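Local coordinates for smoothened (Xenopus laevis, PDB 5KZZ), which is the seven-helix receptor that probably relays Hedgehog signals, represented here by its extracellular cysteine-rich domain, a Frizzled-type fold, at residues L38-S43 and T117-E122; I68-C73 and Q90-T95. All blocks are in the same frame, centred on the assembly; numbering follows the deposited sequence. Where two conformers were deposited one is given.

Contact 1. Residues L38-S43 and T117-E122; sequences LAEDSS and TDYFPE. With ZN (zinc ion), chain D; ZN (zinc ion), chain C.
The phenol OH of Tyr119 donates to the backbone O of Leu38 at 2.6 Å, a short bond that pins two loops of the Frizzled-type cysteine-rich domain together: the one leading from strand 33-34 to helix 45-55, and the one that follows helix 110-114. The hydroxyl comes in 38° above the carbonyl plane of Leu38, while the acceptor itself lies at the edge of the tyrosine ring. With CG anti to the backbone N (chi1 -163°), the Tyr119 ring points across to Leu38. CB of Leu38 sits 4.1 Å from OH of Tyr119. Glu40, extended beyond CG, runs past the ring in the opposite direction and brings OE2 to 3.7 Å from CE1 of Tyr119, its carboxylate turned 59° from the ring plane. Val75 and Trp109 also touch Tyr119, tying it to helix 62-76 and the loop before helix 110-114.

Beyond Leu38 the chain makes a type I turn from Ala39 to Ser42, closed by Ser42 N to Ala39 O at 3.0 Å. At the far end of 117-122, Glu122 bridges two zinc ions, and Glu127 shares the zinc bound by OE1 of Glu122: that OE1 is 2.1 Å from its zinc, and OE2 of Glu122 is 1.9 Å from the other.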
ATOM      1  N   LEU A  38      -4.331   7.451   0.823  1.00 13.39           N
ATOM      2  CA  LEU A  38      -3.429   7.041  -0.261  1.00 13.41           C
ATOM      3  C   LEU A  38      -4.109   6.140  -1.272  1.00 13.28           C
ATOM      4  O   LEU A  38      -3.638   5.997  -2.408  1.00 15.88           O
ATOM      5  CB  LEU A  38      -2.212   6.311   0.292  1.00 13.01           C
ATOM      6  CG  LEU A  38      -1.469   7.073   1.382  1.00 13.51           C
ATOM      7  CD1 LEU A  38      -0.245   6.290   1.802  1.00 14.81           C
ATOM      8  CD2 LEU A  38      -1.058   8.463   0.880  1.00 15.53           C
ATOM      9  N   ALA A  39      -5.220   5.525  -0.867  1.00 13.63           N
ATOM     10  CA  ALA A  39      -5.941   4.611  -1.748  1.00 15.13           C
ATOM     11  C   ALA A  39      -6.944   5.404  -2.571  1.00 15.52           C
ATOM     12  O   ALA A  39      -8.090   5.612  -2.145  1.00 15.86           O
ATOM     13  CB  ALA A  39      -6.638   3.529  -0.943  1.00 15.31           C
ATOM     14  N   GLU A  40      -6.515   5.837  -3.749  1.00 15.62           N
ATOM     15  CA  GLU A  40      -7.309   6.775  -4.546  1.00 17.37           C
ATOM     16  C   GLU A  40      -8.598   6.171  -5.077  1.00 15.28           C
ATOM     17  O   GLU A  40      -9.503   6.898  -5.472  1.00 16.42           O
ATOM     18  CB  GLU A  40      -6.473   7.311  -5.710  1.00 22.69           C
ATOM     19  CG  GLU A  40      -5.285   8.163  -5.276  1.00 33.15           C
ATOM     20  CD  GLU A  40      -4.501   8.729  -6.451  1.00 42.44           C
ATOM     21  OE1 GLU A  40      -5.114   8.984  -7.510  1.00 45.97           O
ATOM     22  OE2 GLU A  40      -3.274   8.927  -6.309  1.00 45.87           O
ATOM     23  N   ASP A  41      -8.678   4.847  -5.071  1.00 13.88           N
ATOM     24  CA  ASP A  41      -9.863   4.127  -5.518  1.00 14.66           C
ATOM     25  C   ASP A  41     -10.834   3.769  -4.392  1.00 14.52           C
ATOM     26  O   ASP A  41     -11.808   3.062  -4.635  1.00 17.08           O
ATOM     27  CB  ASP A  41      -9.448   2.836  -6.239  1.00 15.87           C
ATOM     28  CG  ASP A  41      -8.706   1.863  -5.323  1.00 15.26           C
ATOM     29  OD1 ASP A  41      -8.445   2.198  -4.146  1.00 17.11           O
ATOM     30  OD2 ASP A  41      -8.347   0.770  -5.790  1.00 17.20           O
ATOM     31  N   SER A  42     -10.585   4.263  -3.183  1.00 14.75           N
ATOM     32  CA  SER A  42     -11.346   3.809  -2.017  1.00 15.51           C
ATOM     33  C   SER A  42     -11.807   4.960  -1.142  1.00 16.35           C
ATOM     34  O   SER A  42     -11.007   5.825  -0.796  1.00 20.54           O
ATOM     35  CB  SER A  42     -10.491   2.862  -1.174  1.00 15.73           C
ATOM     36  OG  SER A  42     -10.143   1.682  -1.887  1.00 17.56           O
ATOM     37  N   SER A  43     -13.074   4.969  -0.732  1.00 17.26           N
ATOM     38  CA  SER A  43     -13.557   6.109   0.045  1.00 18.56           C
ATOM     39  C   SER A  43     -13.797   5.775   1.512  1.00 16.83           C
ATOM     40  O   SER A  43     -14.269   6.619   2.263  1.00 20.47           O
ATOM     41  CB  SER A  43     -14.842   6.674  -0.561  1.00 20.58           C
ATOM     42  OG  SER A  43     -15.825   5.668  -0.614  1.00 22.82           O
ATOM     43  N   THR A 117       7.706   9.439  -8.275  1.00 15.50           N
ATOM     44  CA  THR A 117       8.333   9.854  -7.034  1.00 17.22           C
ATOM     45  C   THR A 117       7.471  10.721  -6.129  1.00 20.39           C
ATOM     46  O   THR A 117       7.867  11.008  -4.998  1.00 24.44           O
ATOM     47  CB  THR A 117       9.627  10.606  -7.321  1.00 18.31           C
ATOM     48  OG1 THR A 117       9.352  11.669  -8.242  1.00 20.55           O
ATOM     49  CG2 THR A 117      10.645   9.657  -7.913  1.00 19.99           C
ATOM     50  N   ASP A 118       6.312  11.156  -6.606  1.00 20.87           N
ATOM     51  CA  ASP A 118       5.385  11.815  -5.699  1.00 24.03           C
ATOM     52  C   ASP A 118       4.600  10.772  -4.898  1.00 24.07           C
ATOM     53  O   ASP A 118       4.384  10.940  -3.702  1.00 27.54           O
ATOM     54  CB  ASP A 118       4.439  12.754  -6.454  1.00 26.55           C
ATOM     55  CG  ASP A 118       3.608  12.040  -7.504  1.00 28.38           C
ATOM     56  OD1 ASP A 118       4.085  11.034  -8.078  1.00 28.64           O
ATOM     57  OD2 ASP A 118       2.461  12.483  -7.752  1.00 32.04           O
ATOM     58  N   TYR A 119       4.206   9.683  -5.549  1.00 20.65           N
ATOM     59  CA  TYR A 119       3.430   8.642  -4.887  1.00 18.66           C
ATOM     60  C   TYR A 119       4.322   7.664  -4.113  1.00 17.22           C
ATOM     61  O   TYR A 119       3.936   7.142  -3.067  1.00 18.22           O
ATOM     62  CB  TYR A 119       2.595   7.890  -5.917  1.00 20.21           C
ATOM     63  CG  TYR A 119       1.490   7.104  -5.291  1.00 22.39           C
ATOM     64  CD1 TYR A 119       0.245   7.684  -5.062  1.00 25.38           C
ATOM     65  CD2 TYR A 119       1.687   5.780  -4.918  1.00 23.71           C
ATOM     66  CE1 TYR A 119      -0.779   6.957  -4.471  1.00 25.19           C
ATOM     67  CE2 TYR A 119       0.679   5.051  -4.330  1.00 23.71           C
ATOM     68  CZ  TYR A 119      -0.551   5.643  -4.106  1.00 25.48           C
ATOM     69  OH  TYR A 119      -1.550   4.905  -3.527  1.00 28.92           O
ATOM     70  N   PHE A 120       5.516   7.426  -4.646  1.00 16.20           N
ATOM     71  CA  PHE A 120       6.501   6.518  -4.060  1.00 15.81           C
ATOM     72  C   PHE A 120       7.782   7.318  -3.800  1.00 15.58           C
ATOM     73  O   PHE A 120       8.752   7.209  -4.547  1.00 15.22           O
ATOM     74  CB  PHE A 120       6.789   5.345  -5.003  1.00 15.54           C
ATOM     75  CG  PHE A 120       5.580   4.510  -5.327  1.00 17.91           C
ATOM     76  CD1 PHE A 120       5.096   3.590  -4.416  1.00 18.84           C
ATOM     77  CD2 PHE A 120       4.932   4.637  -6.554  1.00 18.35           C
ATOM     78  CE1 PHE A 120       3.980   2.815  -4.715  1.00 19.71           C
ATOM     79  CE2 PHE A 120       3.819   3.879  -6.863  1.00 19.98           C
ATOM     80  CZ  PHE A 120       3.345   2.961  -5.944  1.00 19.98           C
ATOM     81  N   PRO A 121       7.782   8.133  -2.741  1.00 17.25           N
ATOM     82  CA  PRO A 121       8.903   9.055  -2.544  1.00 18.79           C
ATOM     83  C   PRO A 121      10.209   8.359  -2.177  1.00 17.23           C
ATOM     84  O   PRO A 121      10.274   7.245  -1.647  1.00 17.47           O
ATOM     85  CB  PRO A 121       8.417   9.952  -1.400  1.00 20.66           C
ATOM     86  CG  PRO A 121       7.352   9.139  -0.711  1.00 21.31           C
ATOM     87  CD  PRO A 121       6.691   8.366  -1.781  1.00 19.93           C
ATOM     88  N   GLU A 122      11.282   9.061  -2.475  1.00 17.40           N
ATOM     89  CA  GLU A 122      12.605   8.608  -2.147  1.00 18.40           C
ATOM     90  C   GLU A 122      13.048   9.202  -0.812  1.00 21.52           C
ATOM     91  O   GLU A 122      12.624  10.302  -0.444  1.00 23.01           O
ATOM     92  CB  GLU A 122      13.552   8.998  -3.271  1.00 22.58           C
ATOM     93  CG  GLU A 122      14.981   8.709  -2.995  1.00 24.53           C
ATOM     94  CD  GLU A 122      15.349   7.237  -3.133  1.00 21.75           C
ATOM     95  OE1 GLU A 122      14.589   6.315  -2.742  1.00 20.14           O
ATOM     96  OE2 GLU A 122      16.467   6.997  -3.606  1.00 20.53           O
TER
HETATM   97 ZN    ZN D 203      17.681   5.550  -3.375  0.72 14.21          ZN
HETATM   98 ZN    ZN C 202      15.163   4.594  -1.750  0.70 14.35          ZN

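Contact 2. Residues I68-C73 and Q90-T95; sequences IRPLLC and QGLCQT
Leu71 and Leu92 make the apolar core of this contact, where helices 62-76 and 90-97 of the Frizzled-type cysteine-rich domain pack together, the axes of their short segments approaching to 9.7 Å and running roughly antiparallel at 139°. Both leucines hold CG anti to the backbone N, and their side chains cross obliquely between the helices. CD2 of Leu92 lies 3.9 Å from CD1 of Leu71 and 3.8 Å from CA of Leu71, so one methyl meets both the branch and the backbone of its partner. CD2 of Leu71 lies near CA of Cys93, a long contact at 4.4 Å, and Phe112 and Phe120 pack against both Leu71 and Cys93.

Covalent links anchor each helix to a different part of the fold: Cys73 is joined to Cys24, and Cys93 to Cys115.

The polar bonds stay within helix 90-97 or lead to its surroundings. Gln90 NE2 is held by the carbonyl oxygens of Cys115 and Phe120, while its OE1 faces Gln94. Thr95 OG1 turns back to Leu92 O at 2.9 Å. One turn along from Gln90, Gln94 NE2 gives an almost straight bond (176°) to Gln90 OE1 at 2.8 Å, on a lone pair in the carbonyl plane.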
ATOM      1  N   ILE A  68       4.268  -8.034  -3.932  1.00 11.13           N
ATOM      2  CA  ILE A  68       3.315  -6.922  -3.973  1.00 11.79           C
ATOM      3  C   ILE A  68       2.530  -6.755  -2.677  1.00 11.02           C
ATOM      4  O   ILE A  68       2.060  -5.646  -2.389  1.00 10.95           O
ATOM      5  CB  ILE A  68       2.349  -7.080  -5.193  1.00 13.38           C
ATOM      6  CG1 ILE A  68       1.833  -5.711  -5.651  1.00 14.83           C
ATOM      7  CG2 ILE A  68       1.189  -7.986  -4.881  1.00 14.74           C
ATOM      8  CD1 ILE A  68       0.885  -5.776  -6.833  1.00 16.78           C
ATOM      9  N   ARG A  69       2.403  -7.821  -1.887  1.00  9.98           N
ATOM     10  CA  ARG A  69       1.634  -7.712  -0.644  1.00 10.97           C
ATOM     11  C   ARG A  69       2.031  -6.500   0.231  1.00  9.22           C
ATOM     12  O   ARG A  69       1.158  -5.739   0.628  1.00 10.19           O
ATOM     13  CB  ARG A  69       1.726  -9.012   0.184  1.00 13.59           C
ATOM     14  CG  ARG A  69       0.904 -10.173  -0.322  1.00 17.67           C
ATOM     15  CD  ARG A  69       1.335 -11.489   0.339  1.00 20.24           C
ATOM     16  NE  ARG A  69       1.174 -11.439   1.786  1.00 22.84           N
ATOM     17  CZ  ARG A  69       1.676 -12.330   2.628  1.00 26.24           C
ATOM     18  NH1 ARG A  69       2.404 -13.338   2.169  1.00 28.39           N
ATOM     19  NH2 ARG A  69       1.455 -12.206   3.930  1.00 29.24           N
ATOM     20  N   PRO A  70       3.331  -6.304   0.538  1.00  9.81           N
ATOM     21  CA  PRO A  70       3.640  -5.165   1.405  0.78 10.73           C
ATOM     22  C   PRO A  70       3.364  -3.826   0.715  1.00  9.64           C
ATOM     23  O   PRO A  70       3.075  -2.867   1.403  1.00 10.80           O
ATOM     24  CB  PRO A  70       5.139  -5.348   1.708  0.78 12.44           C
ATOM     25  CG  PRO A  70       5.651  -6.223   0.598  0.78 10.51           C
ATOM     26  CD  PRO A  70       4.508  -7.172   0.365  0.78 10.62           C
ATOM     27  N   LEU A  71       3.444  -3.777  -0.612  1.00  9.87           N
ATOM     28  CA  LEU A  71       3.124  -2.544  -1.327  1.00 10.95           C
ATOM     29  C   LEU A  71       1.627  -2.258  -1.223  1.00 10.74           C
ATOM     30  O   LEU A  71       1.240  -1.133  -0.899  1.00 10.21           O
ATOM     31  CB  LEU A  71       3.589  -2.641  -2.795  1.00 12.02           C
ATOM     32  CG  LEU A  71       3.383  -1.381  -3.650  1.00 17.37           C
ATOM     33  CD1 LEU A  71       4.000  -0.212  -2.956  1.00 22.29           C
ATOM     34  CD2 LEU A  71       3.992  -1.598  -5.039  1.00 21.59           C
ATOM     35  N   LEU A  72       0.792  -3.269  -1.473  1.00  9.69           N
ATOM     36  CA  LEU A  72      -0.643  -3.071  -1.355  1.00  9.90           C
ATOM     37  C   LEU A  72      -1.016  -2.664   0.056  1.00  9.34           C
ATOM     38  O   LEU A  72      -1.856  -1.786   0.243  1.00  9.75           O
ATOM     39  CB  LEU A  72      -1.395  -4.334  -1.766  1.00 10.49           C
ATOM     40  CG  LEU A  72      -1.313  -4.725  -3.244  1.00 10.19           C
ATOM     41  CD1 LEU A  72      -2.011  -6.052  -3.491  1.00 11.49           C
ATOM     42  CD2 LEU A  72      -1.892  -3.626  -4.138  1.00 12.59           C
ATOM     43  N   CYS A  73      -0.401  -3.287   1.057  1.00  9.10           N
ATOM     44  CA  CYS A  73      -0.721  -2.907   2.416  1.00  9.71           C
ATOM     45  C   CYS A  73      -0.274  -1.479   2.758  1.00  9.72           C
ATOM     46  O   CYS A  73      -0.971  -0.766   3.476  1.00 10.04           O
ATOM     47  CB  CYS A  73      -0.125  -3.932   3.365  1.00 12.53           C
ATOM     48  SG  CYS A  73      -0.976  -5.557   3.220  1.00 14.36           S
ATOM     49  N   GLN A  90       9.907   4.592  -2.677  1.00 13.35           N
ATOM     50  CA  GLN A  90      10.455   4.353  -3.995  1.00 13.78           C
ATOM     51  C   GLN A  90      11.113   2.958  -4.059  1.00 14.48           C
ATOM     52  O   GLN A  90      10.930   2.222  -5.033  1.00 16.47           O
ATOM     53  CB  GLN A  90      11.448   5.470  -4.340  1.00 14.49           C
ATOM     54  CG  GLN A  90      12.143   5.307  -5.661  1.00 15.45           C
ATOM     55  CD  GLN A  90      11.254   5.492  -6.869  1.00 16.33           C
ATOM     56  OE1 GLN A  90      11.630   5.070  -7.961  1.00 18.93           O
ATOM     57  NE2 GLN A  90      10.074   6.111  -6.692  1.00 15.53           N
ATOM     58  N   GLY A  91      11.858   2.587  -3.017  1.00 15.57           N
ATOM     59  CA  GLY A  91      12.553   1.317  -3.007  1.00 16.37           C
ATOM     60  C   GLY A  91      11.599   0.147  -3.064  1.00 16.70           C
ATOM     61  O   GLY A  91      11.798  -0.792  -3.836  1.00 17.03           O
ATOM     62  N   LEU A  92      10.549   0.204  -2.264  1.00 16.51           N
ATOM     63  CA  LEU A  92       9.538  -0.844  -2.306  1.00 17.62           C
ATOM     64  C   LEU A  92       8.888  -0.956  -3.688  1.00 16.97           C
ATOM     65  O   LEU A  92       8.709  -2.047  -4.209  1.00 18.88           O
ATOM     66  CB  LEU A  92       8.487  -0.586  -1.240  1.00 17.95           C
ATOM     67  CG  LEU A  92       7.331  -1.577  -1.186  1.00 20.86           C
ATOM     68  CD1 LEU A  92       7.851  -2.984  -0.978  1.00 20.61           C
ATOM     69  CD2 LEU A  92       6.421  -1.172  -0.033  1.00 21.01           C
ATOM     70  N   CYS A  93       8.544   0.171  -4.308  1.00 16.46           N
ATOM     71  CA  CYS A  93       8.010   0.127  -5.670  1.00 17.43           C
ATOM     72  C   CYS A  93       8.988  -0.499  -6.673  1.00 18.50           C
ATOM     73  O   CYS A  93       8.603  -1.353  -7.474  1.00 17.92           O
ATOM     74  CB  CYS A  93       7.621   1.525  -6.149  1.00 18.42           C
ATOM     75  SG  CYS A  93       6.911   1.542  -7.839  1.00 24.01           S
ATOM     76  N   GLN A  94      10.262  -0.111  -6.617  1.00 18.88           N
ATOM     77  CA  GLN A  94      11.193  -0.586  -7.646  1.00 21.65           C
ATOM     78  C   GLN A  94      11.435  -2.085  -7.525  1.00 22.20           C
ATOM     79  O   GLN A  94      11.633  -2.775  -8.520  1.00 25.37           O
ATOM     80  CB  GLN A  94      12.525   0.169  -7.598  1.00 22.75           C
ATOM     81  CG  GLN A  94      12.445   1.553  -8.266  1.00 22.59           C
ATOM     82  CD  GLN A  94      13.811   2.163  -8.583  1.00 26.11           C
ATOM     83  OE1 GLN A  94      14.784   1.452  -8.877  1.00 28.91           O
ATOM     84  NE2 GLN A  94      13.887   3.486  -8.531  1.00 26.54           N
ATOM     85  N   THR A  95      11.408  -2.595  -6.308  1.00 22.18           N
ATOM     86  CA  THR A  95      11.619  -4.022  -6.141  1.00 24.59           C
ATOM     87  C   THR A  95      10.432  -4.810  -6.656  1.00 21.03           C
ATOM     88  O   THR A  95      10.602  -5.887  -7.228  1.00 22.98           O
ATOM     89  CB  THR A  95      11.849  -4.401  -4.684  1.00 31.18           C
ATOM     90  OG1 THR A  95      10.637  -4.225  -3.941  1.00 36.13           O
ATOM     91  CG2 THR A  95      12.924  -3.549  -4.093  1.00 30.43           C
TER

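Both contacts are partly buried. Contact 1 joins two irregular loops through one short polar bond, with Leu38 buried and Glu40 exposed, whereas contact 2 joins two helices by a leucine pair, Leu71 and nearby Cys93 buried and Leu92 partly exposed, while disulfides tie each helix to other parts of the domain. The 68-73 and 90-95 segments lie, along the chain, inside the span closed by 38-43 and 117-122. The loop 117-122 connects the two sites: Phe120 CE1 packs 3.5 Å from Leu71 CD1, and Pro121 O lies 2.9 Å from Gln90 N, probably a hydrogen bond. Helix 62-76 also serves both, meeting Tyr119 through Val75 and Leu92 through Leu71.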